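Local structure of KLLA0E02245p (Kluyveromyces lactis, 4GPS) at residues 182-185 with 186-189; 313-316 with 317-321; 345-348 with 349-352. The protein removes NAD caps and methylguanosine caps from the 5' ends of RNAs and degrades RNA as a metal-dependent 5'-3' exoribonuclease. All coordinates share one frame; numbering follows the deposited sequence.

Interaction 1. Residues 182-185 with 186-189; sequences RHHI and IDII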
loop_
_atom_site.group_PDB
_atom_site.type_symbol
_atom_site.label_atom_id
_atom_site.label_comp_id
_atom_site.label_asym_id
_atom_site.label_seq_id
_atom_site.Cartn_x
_atom_site.Cartn_y
_atom_site.Cartn_z
ATOM N N ARG A 182 2.409 4.381 3.409
ATOM C CA ARG A 182 2.220 3.591 2.203
ATOM C C ARG A 182 0.936 3.939 1.423
ATOM O O ARG A 182 0.934 3.967 0.196
ATOM C CB ARG A 182 2.209 2.107 2.549
ATOM C CG ARG A 182 2.080 1.237 1.324
ATOM C CD ARG A 182 2.289 -0.213 1.660
ATOM N NE ARG A 182 1.294 -0.598 2.629
ATOM C CZ ARG A 182 1.129 -1.838 3.042
ATOM N NH1 ARG A 182 1.896 -2.802 2.552
ATOM N NH2 ARG A 182 0.216 -2.109 3.957
ATOM N N HIS A 183 -0.148 4.198 2.143
ATOM C CA HIS A 183 -1.431 4.541 1.541
ATOM C C HIS A 183 -1.309 5.614 0.451
ATOM O O HIS A 183 -1.933 5.502 -0.598
ATOM C CB HIS A 183 -2.410 5.029 2.630
ATOM C CG HIS A 183 -3.842 4.940 2.225
ATOM N ND1 HIS A 183 -4.583 3.783 2.360
ATOM C CD2 HIS A 183 -4.652 5.833 1.602
ATOM C CE1 HIS A 183 -5.786 3.963 1.834
ATOM N NE2 HIS A 183 -5.855 5.197 1.366
ATOM N N HIS A 184 -0.521 6.660 0.688
ATOM C CA HIS A 184 -0.399 7.720 -0.312
ATOM C C HIS A 184 0.452 7.349 -1.499
ATOM O O HIS A 184 0.252 7.908 -2.577
ATOM C CB HIS A 184 0.132 9.013 0.291
ATOM C CG HIS A 184 -0.685 9.511 1.431
ATOM N ND1 HIS A 184 -2.064 9.536 1.396
ATOM C CD2 HIS A 184 -0.328 9.934 2.665
ATOM C CE1 HIS A 184 -2.522 9.945 2.565
ATOM N NE2 HIS A 184 -1.490 10.192 3.353
ATOM N N ILE A 185 1.408 6.433 -1.317
ATOM C CA ILE A 185 2.214 6.035 -2.446
ATOM C C ILE A 185 1.257 5.189 -3.297
ATOM O O ILE A 185 1.147 5.371 -4.502
ATOM C CB ILE A 185 3.485 5.233 -2.023
ATOM C CG1 ILE A 185 4.384 6.077 -1.090
ATOM C CG2 ILE A 185 4.281 4.894 -3.250
ATOM C CD1 ILE A 185 4.751 7.427 -1.699
ATOM N N ILE A 186 0.526 4.289 -2.673
ATOM C CA ILE A 186 -0.417 3.520 -3.440
ATOM C C ILE A 186 -1.387 4.474 -4.202
ATOM O O ILE A 186 -1.612 4.292 -5.409
ATOM C CB ILE A 186 -1.211 2.540 -2.531
ATOM C CG1 ILE A 186 -0.270 1.472 -1.996
ATOM C CG2 ILE A 186 -2.345 1.850 -3.315
ATOM C CD1 ILE A 186 -0.767 0.837 -0.716
ATOM N N ASP A 187 -1.935 5.494 -3.528
ATOM C CA ASP A 187 -2.881 6.399 -4.195
ATOM C C ASP A 187 -2.279 7.031 -5.447
ATOM O O ASP A 187 -2.944 7.137 -6.472
ATOM C CB ASP A 187 -3.357 7.567 -3.297
ATOM C CG ASP A 187 -4.262 7.129 -2.140
ATOM O OD1 ASP A 187 -5.080 6.186 -2.302
ATOM O OD2 ASP A 187 -4.148 7.760 -1.054
ATOM N N ILE A 188 -1.034 7.480 -5.345
ATOM C CA ILE A 188 -0.380 8.113 -6.458
ATOM C C ILE A 188 -0.167 7.141 -7.613
ATOM O O ILE A 188 -0.352 7.519 -8.753
ATOM C CB ILE A 188 0.973 8.687 -6.032
ATOM C CG1 ILE A 188 0.747 9.895 -5.131
ATOM C CG2 ILE A 188 1.823 9.010 -7.286
ATOM C CD1 ILE A 188 1.924 10.191 -4.196
ATOM N N ILE A 189 0.204 5.895 -7.326
ATOM C CA ILE A 189 0.426 4.939 -8.395
ATOM C C ILE A 189 -0.915 4.572 -9.047
ATOM O O ILE A 189 -0.967 4.267 -10.245
ATOM C CB ILE A 189 1.120 3.657 -7.857
ATOM C CG1 ILE A 189 2.501 4.013 -7.328
ATOM C CG2 ILE A 189 1.274 2.605 -8.956
ATOM C CD1 ILE A 189 3.043 2.962 -6.322
#
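Arg182 and Ile186 run side by side on the first turns of helix 182-190, a buried helix of the PD-(D/E)XK nuclease core, and the turn illustrates how a helix can satisfy its backbone internally while sending its polar side chains elsewhere. Ile186 N reaches Arg182 O at 2.9 Å, almost straight at hydrogen (175°). The same i to i+4 pattern follows in Asp187 N to His183 O, also 2.9 Å, in Ile188 N to His184 O at 3.1 Å and in Ile189 N to Ile185 O. Beside the first of these bonds, the CD1 methyl of Ile186 lies 3.5 Å from Arg182 CG and packs against the aliphatic part of the arginine. The chain of Arg182 then bends at chi3 (60°), and its guanidinium finds its partners outside the helix: NH1 in a salt bridge with Glu293, a metal ligand, and NE on a bound citrate, probably from the crystallisation liquor, which also bonds to His183 ND1. The carboxylate of Asp187 crosses the His183 imidazole with the two planes 80° apart, OD2 approaching CD2 to 3.3 Å, while OD1 forms a salt bridge with Arg313 of helix 305-319. With an alanine here the carboxylate is gone, and Arg313 would probably lose its charged mate on this helix and have more freedom to turn. On the apolar side, Ile185 and Ile188 pack against Phe381 of helix 370-393, and the CG2 methyl of Ile185 meets Ile189 CD1 at 3.8 Å.

Interaction 2. Residues 313-316 with 317-321; sequences RMWI and QTNLL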
loop_
_atom_site.group_PDB
_atom_site.type_symbol
_atom_site.label_atom_id
_atom_site.label_comp_id
_atom_site.label_asym_id
_atom_site.label_seq_id
_atom_site.Cartn_x
_atom_site.Cartn_y
_atom_site.Cartn_z
ATOM N N ARG A 313 -4.407 -2.909 -6.641
ATOM C CA ARG A 313 -4.018 -2.170 -5.455
ATOM C C ARG A 313 -3.290 -3.097 -4.487
ATOM O O ARG A 313 -2.271 -2.745 -3.899
ATOM C CB ARG A 313 -5.274 -1.561 -4.817
ATOM C CG ARG A 313 -5.048 -0.199 -4.188
ATOM C CD ARG A 313 -6.343 0.483 -3.745
ATOM N NE ARG A 313 -6.069 1.889 -3.442
ATOM C CZ ARG A 313 -5.422 2.268 -2.357
ATOM N NH1 ARG A 313 -5.031 1.352 -1.502
ATOM N NH2 ARG A 313 -5.097 3.528 -2.160
ATOM N N MET A 314 -3.814 -4.305 -4.376
ATOM C CA MET A 314 -3.294 -5.361 -3.509
ATOM C C MET A 314 -1.840 -5.658 -3.947
ATOM O O MET A 314 -0.909 -5.730 -3.134
ATOM C CB MET A 314 -4.168 -6.595 -3.730
ATOM C CG MET A 314 -4.372 -7.496 -2.601
ATOM S SD MET A 314 -5.691 -8.706 -2.972
ATOM C CE MET A 314 -7.183 -7.735 -2.521
ATOM N N TRP A 315 -1.671 -5.864 -5.246
ATOM C CA TRP A 315 -0.369 -6.120 -5.796
ATOM C C TRP A 315 0.566 -4.943 -5.472
ATOM O O TRP A 315 1.676 -5.169 -5.000
ATOM C CB TRP A 315 -0.477 -6.293 -7.314
ATOM C CG TRP A 315 0.863 -6.412 -7.999
ATOM C CD1 TRP A 315 1.668 -7.529 -8.060
ATOM C CD2 TRP A 315 1.585 -5.364 -8.642
ATOM N NE1 TRP A 315 2.840 -7.231 -8.690
ATOM C CE2 TRP A 315 2.824 -5.911 -9.062
ATOM C CE3 TRP A 315 1.315 -4.008 -8.902
ATOM C CZ2 TRP A 315 3.793 -5.146 -9.736
ATOM C CZ3 TRP A 315 2.285 -3.245 -9.570
ATOM C CH2 TRP A 315 3.506 -3.822 -9.977
ATOM N N ILE A 316 0.143 -3.696 -5.727
ATOM C CA ILE A 316 1.020 -2.551 -5.444
ATOM C C ILE A 316 1.346 -2.519 -3.967
ATOM O O ILE A 316 2.477 -2.247 -3.581
ATOM C CB ILE A 316 0.368 -1.226 -5.766
ATOM C CG1 ILE A 316 0.037 -1.168 -7.257
ATOM C CG2 ILE A 316 1.299 -0.075 -5.348
ATOM C CD1 ILE A 316 -0.934 -0.074 -7.593
ATOM N N GLN A 317 0.343 -2.820 -3.148
ATOM C CA GLN A 317 0.508 -2.813 -1.699
ATOM C C GLN A 317 1.604 -3.753 -1.189
ATOM O O GLN A 317 2.467 -3.339 -0.419
ATOM C CB GLN A 317 -0.826 -3.121 -1.032
ATOM C CG GLN A 317 -0.750 -3.373 0.428
ATOM C CD GLN A 317 -2.050 -3.950 0.987
ATOM O OE1 GLN A 317 -2.089 -4.415 2.123
ATOM N NE2 GLN A 317 -3.110 -3.915 0.195
ATOM N N THR A 318 1.607 -5.003 -1.617
ATOM C CA THR A 318 2.639 -5.895 -1.128
ATOM C C THR A 318 3.932 -5.718 -1.891
ATOM O O THR A 318 5.023 -5.857 -1.318
ATOM C CB THR A 318 2.205 -7.366 -1.154
ATOM O OG1 THR A 318 1.679 -7.696 -2.430
ATOM C CG2 THR A 318 1.138 -7.615 -0.077
ATOM N N ASN A 319 3.827 -5.351 -3.165
ATOM C CA ASN A 319 5.037 -5.163 -3.947
ATOM C C ASN A 319 5.930 -4.033 -3.445
ATOM O O ASN A 319 7.117 -4.029 -3.728
ATOM C CB ASN A 319 4.719 -4.932 -5.414
ATOM C CG ASN A 319 5.909 -5.192 -6.289
ATOM O OD1 ASN A 319 6.525 -4.282 -6.795
ATOM N ND2 ASN A 319 6.259 -6.456 -6.439
ATOM N N LEU A 320 5.370 -3.070 -2.714
ATOM C CA LEU A 320 6.181 -1.972 -2.161
ATOM C C LEU A 320 7.006 -2.407 -0.924
ATOM O O LEU A 320 7.814 -1.636 -0.393
ATOM C CB LEU A 320 5.283 -0.781 -1.774
ATOM C CG LEU A 320 4.755 0.101 -2.897
ATOM C CD1 LEU A 320 3.602 0.815 -2.332
ATOM C CD2 LEU A 320 5.829 1.077 -3.444
ATOM N N LEU A 321 6.802 -3.626 -0.458
ATOM C CA LEU A 321 7.541 -4.119 0.706
ATOM C C LEU A 321 8.618 -5.114 0.305
ATOM O O LEU A 321 8.592 -5.691 -0.789
ATOM C CB LEU A 321 6.602 -4.821 1.688
ATOM C CG LEU A 321 5.389 -4.002 2.111
ATOM C CD1 LEU A 321 4.464 -4.872 2.932
ATOM C CD2 LEU A 321 5.851 -2.797 2.903
#
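The last turns of helix 305-319, which follows the metal-binding strand 290-297 of the nuclease core, bring Trp315 alongside Asn319 one turn later. Both side chains leave the helix in the same direction, with CG anti to the backbone N in each (chi1 174° for the tryptophan). The Asn319 amide lies nearly parallel to the indole, 16° between planes, with its CG 4.0 Å from Trp315 CZ2, and Asn319 CB sits over one ring face, offset toward the rim. Partners beyond the helix fix both polar ends: Trp315 NE1 bonds to Thr79, and Asn319 OD1 accepts from the backbone of Leu82. Met314 O serves two donors of one residue, Thr318 N at 3.0 Å and, weakly, Thr318 OG1 at 3.3 Å. Ahead of them, Gln317 N binds Arg313 O at a short 2.7 Å. The final bond, Leu320 N to Ile316 O at 3.1 Å, is bent at hydrogen (136°) where the chain begins to leave the helix, and beside it Leu320 CD1 rests 3.9 Å from Ile316 CG2. Gln317 is probably a substrate-binding residue by analogy with relatives, and its side chain lies close to those of Glu293 and Lys295. The helix as a whole links the parallel strands 290-297 and 325-331, the crossover arrangement of the PD-(D/E)XK fold.

Interaction 3. Residues 345-348 with 349-352; sequences KIQD and IYHK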
loop_
_atom_site.group_PDB
_atom_site.type_symbol
_atom_site.label_atom_id
_atom_site.label_comp_id
_atom_site.label_asym_id
_atom_site.label_seq_id
_atom_site.Cartn_x
_atom_site.Cartn_y
_atom_site.Cartn_z
ATOM N N LYS A 345 1.351 -15.281 -2.782
ATOM C CA LYS A 345 2.642 -14.619 -2.727
ATOM C C LYS A 345 2.498 -13.499 -3.763
ATOM O O LYS A 345 1.472 -13.446 -4.482
ATOM C CB LYS A 345 3.754 -15.594 -3.076
ATOM C CG LYS A 345 4.023 -16.462 -1.897
ATOM C CD LYS A 345 5.064 -17.494 -2.135
ATOM C CE LYS A 345 5.256 -18.243 -0.833
ATOM N NZ LYS A 345 5.671 -17.289 0.240
ATOM N N ILE A 346 3.477 -12.600 -3.828
ATOM C CA ILE A 346 3.398 -11.482 -4.767
ATOM C C ILE A 346 3.286 -11.983 -6.215
ATOM O O ILE A 346 2.487 -11.460 -7.001
ATOM C CB ILE A 346 4.626 -10.546 -4.632
ATOM C CG1 ILE A 346 4.431 -9.306 -5.492
ATOM C CG2 ILE A 346 5.894 -11.281 -5.052
ATOM C CD1 ILE A 346 3.218 -8.548 -5.109
ATOM N N GLN A 347 4.074 -12.996 -6.566
ATOM C CA GLN A 347 4.033 -13.572 -7.912
ATOM C C GLN A 347 2.619 -14.105 -8.216
ATOM O O GLN A 347 2.144 -14.013 -9.353
ATOM C CB GLN A 347 5.067 -14.709 -8.029
ATOM C CG GLN A 347 4.991 -15.488 -9.334
ATOM C CD GLN A 347 5.255 -14.618 -10.568
ATOM O OE1 GLN A 347 4.660 -14.849 -11.642
ATOM N NE2 GLN A 347 6.149 -13.614 -10.427
ATOM N N ASP A 348 1.947 -14.651 -7.199
ATOM C CA ASP A 348 0.591 -15.167 -7.376
ATOM C C ASP A 348 -0.402 -14.033 -7.675
ATOM O O ASP A 348 -1.176 -14.133 -8.648
ATOM C CB ASP A 348 0.123 -15.964 -6.145
ATOM C CG ASP A 348 1.048 -17.146 -5.813
ATOM O OD1 ASP A 348 1.333 -17.967 -6.713
ATOM O OD2 ASP A 348 1.493 -17.261 -4.647
ATOM N N ILE A 349 -0.413 -12.960 -6.872
ATOM C CA ILE A 349 -1.358 -11.871 -7.180
ATOM C C ILE A 349 -1.006 -11.342 -8.556
ATOM O O ILE A 349 -1.886 -11.047 -9.331
ATOM C CB ILE A 349 -1.278 -10.662 -6.238
ATOM C CG1 ILE A 349 -1.624 -11.075 -4.834
ATOM C CG2 ILE A 349 -2.328 -9.625 -6.659
ATOM C CD1 ILE A 349 -3.085 -11.525 -4.725
ATOM N N TYR A 350 0.287 -11.249 -8.853
ATOM C CA TYR A 350 0.751 -10.752 -10.158
ATOM C C TYR A 350 0.198 -11.555 -11.333
ATOM O O TYR A 350 -0.332 -11.001 -12.294
ATOM C CB TYR A 350 2.276 -10.804 -10.253
ATOM C CG TYR A 350 2.755 -10.304 -11.578
ATOM C CD1 TYR A 350 2.685 -8.952 -11.890
ATOM C CD2 TYR A 350 3.196 -11.189 -12.567
ATOM C CE1 TYR A 350 3.034 -8.474 -13.162
ATOM C CE2 TYR A 350 3.550 -10.721 -13.850
ATOM C CZ TYR A 350 3.466 -9.352 -14.136
ATOM O OH TYR A 350 3.840 -8.858 -15.373
ATOM N N HIS A 351 0.362 -12.869 -11.244
ATOM C CA HIS A 351 -0.092 -13.765 -12.292
ATOM C C HIS A 351 -1.612 -13.648 -12.464
ATOM O O HIS A 351 -2.091 -13.663 -13.583
ATOM C CB HIS A 351 0.319 -15.223 -11.974
ATOM C CG HIS A 351 -0.263 -16.235 -12.918
ATOM N ND1 HIS A 351 0.086 -16.300 -14.257
ATOM C CD2 HIS A 351 -1.241 -17.159 -12.740
ATOM C CE1 HIS A 351 -0.659 -17.213 -14.857
ATOM N NE2 HIS A 351 -1.472 -17.748 -13.960
ATOM N N LYS A 352 -2.367 -13.521 -11.372
ATOM C CA LYS A 352 -3.818 -13.395 -11.493
ATOM C C LYS A 352 -4.181 -12.135 -12.321
ATOM O O LYS A 352 -5.133 -12.164 -13.100
ATOM C CB LYS A 352 -4.464 -13.348 -10.087
ATOM C CG LYS A 352 -5.989 -13.555 -10.033
ATOM C CD LYS A 352 -6.433 -13.824 -8.591
ATOM C CE LYS A 352 -7.926 -14.147 -8.482
ATOM N NZ LYS A 352 -8.357 -15.345 -9.304
#
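Two first torsions set up the start of helix 346-353, where Lys345 is the N-cap: chi1 of -62° places Ile349 CG1 beside its own backbone N and 3.9 Å from Lys345 O, and chi1 of -58° turns the Asp348 carboxylate back along the helix toward Lys345. There Asp348 OD2 accepts the Lys345 backbone N-H at 2.7 Å, using the lone pair that points away from OD1. This is one half of a capping box, the N-cap N-H given to the side chain of the third helical residue; the reciprocal bond needs an acceptor on the N-cap side chain, which a lysine lacks. A negative group at this end would probably also interact well with the helix dipole. The Lys345 ammonium group goes elsewhere, to a salt bridge with Asp325. The carbonyl of the same lysine opens the helical pattern by accepting Ile349 N at 3.1 Å. Ile346 O then takes Tyr350 N at 2.9 Å, and Gln347 O takes His351 N at 2.8 Å. Tyr350 CB settles 3.3 Å from Gln347 O, while the ring carries its hydroxyl away from the turn into hydrogen bonds with Val76 O and Asn371. The helix has two sides: Ile346 and Ile349 press on Trp315 of helix 305-319, whereas His351 is exposed. The fourth bond of the series closes the turn, Asp348 O accepting Lys352 N at 3.0 Å with 162° at hydrogen.

Overall arrangement
The three turns pack in a row, interaction 2 in the middle, its centre about 10 Å from those of interactions 1 and 3, which are about 19 Å apart. A 2.7 Å salt bridge between Asp187 OD1 and Arg313 NH2 joins interactions 1 and 2. Interaction 3 adds packing, Ile346 CD1 lying 3.5 Å from Trp315 CD1 and 3.2 Å from Thr318 OG1. The first junction borders the active site: the Arg182 and Gln317 side chains are each about 3 Å from that of the metal ligand Glu293, and a citrate, probably from the crystallisation liquor, binds Arg182, His183 and Arg313 and may mark the pocket. Interaction 3 is more remote, the Ile346 side chain about 8 Å from Gln317's.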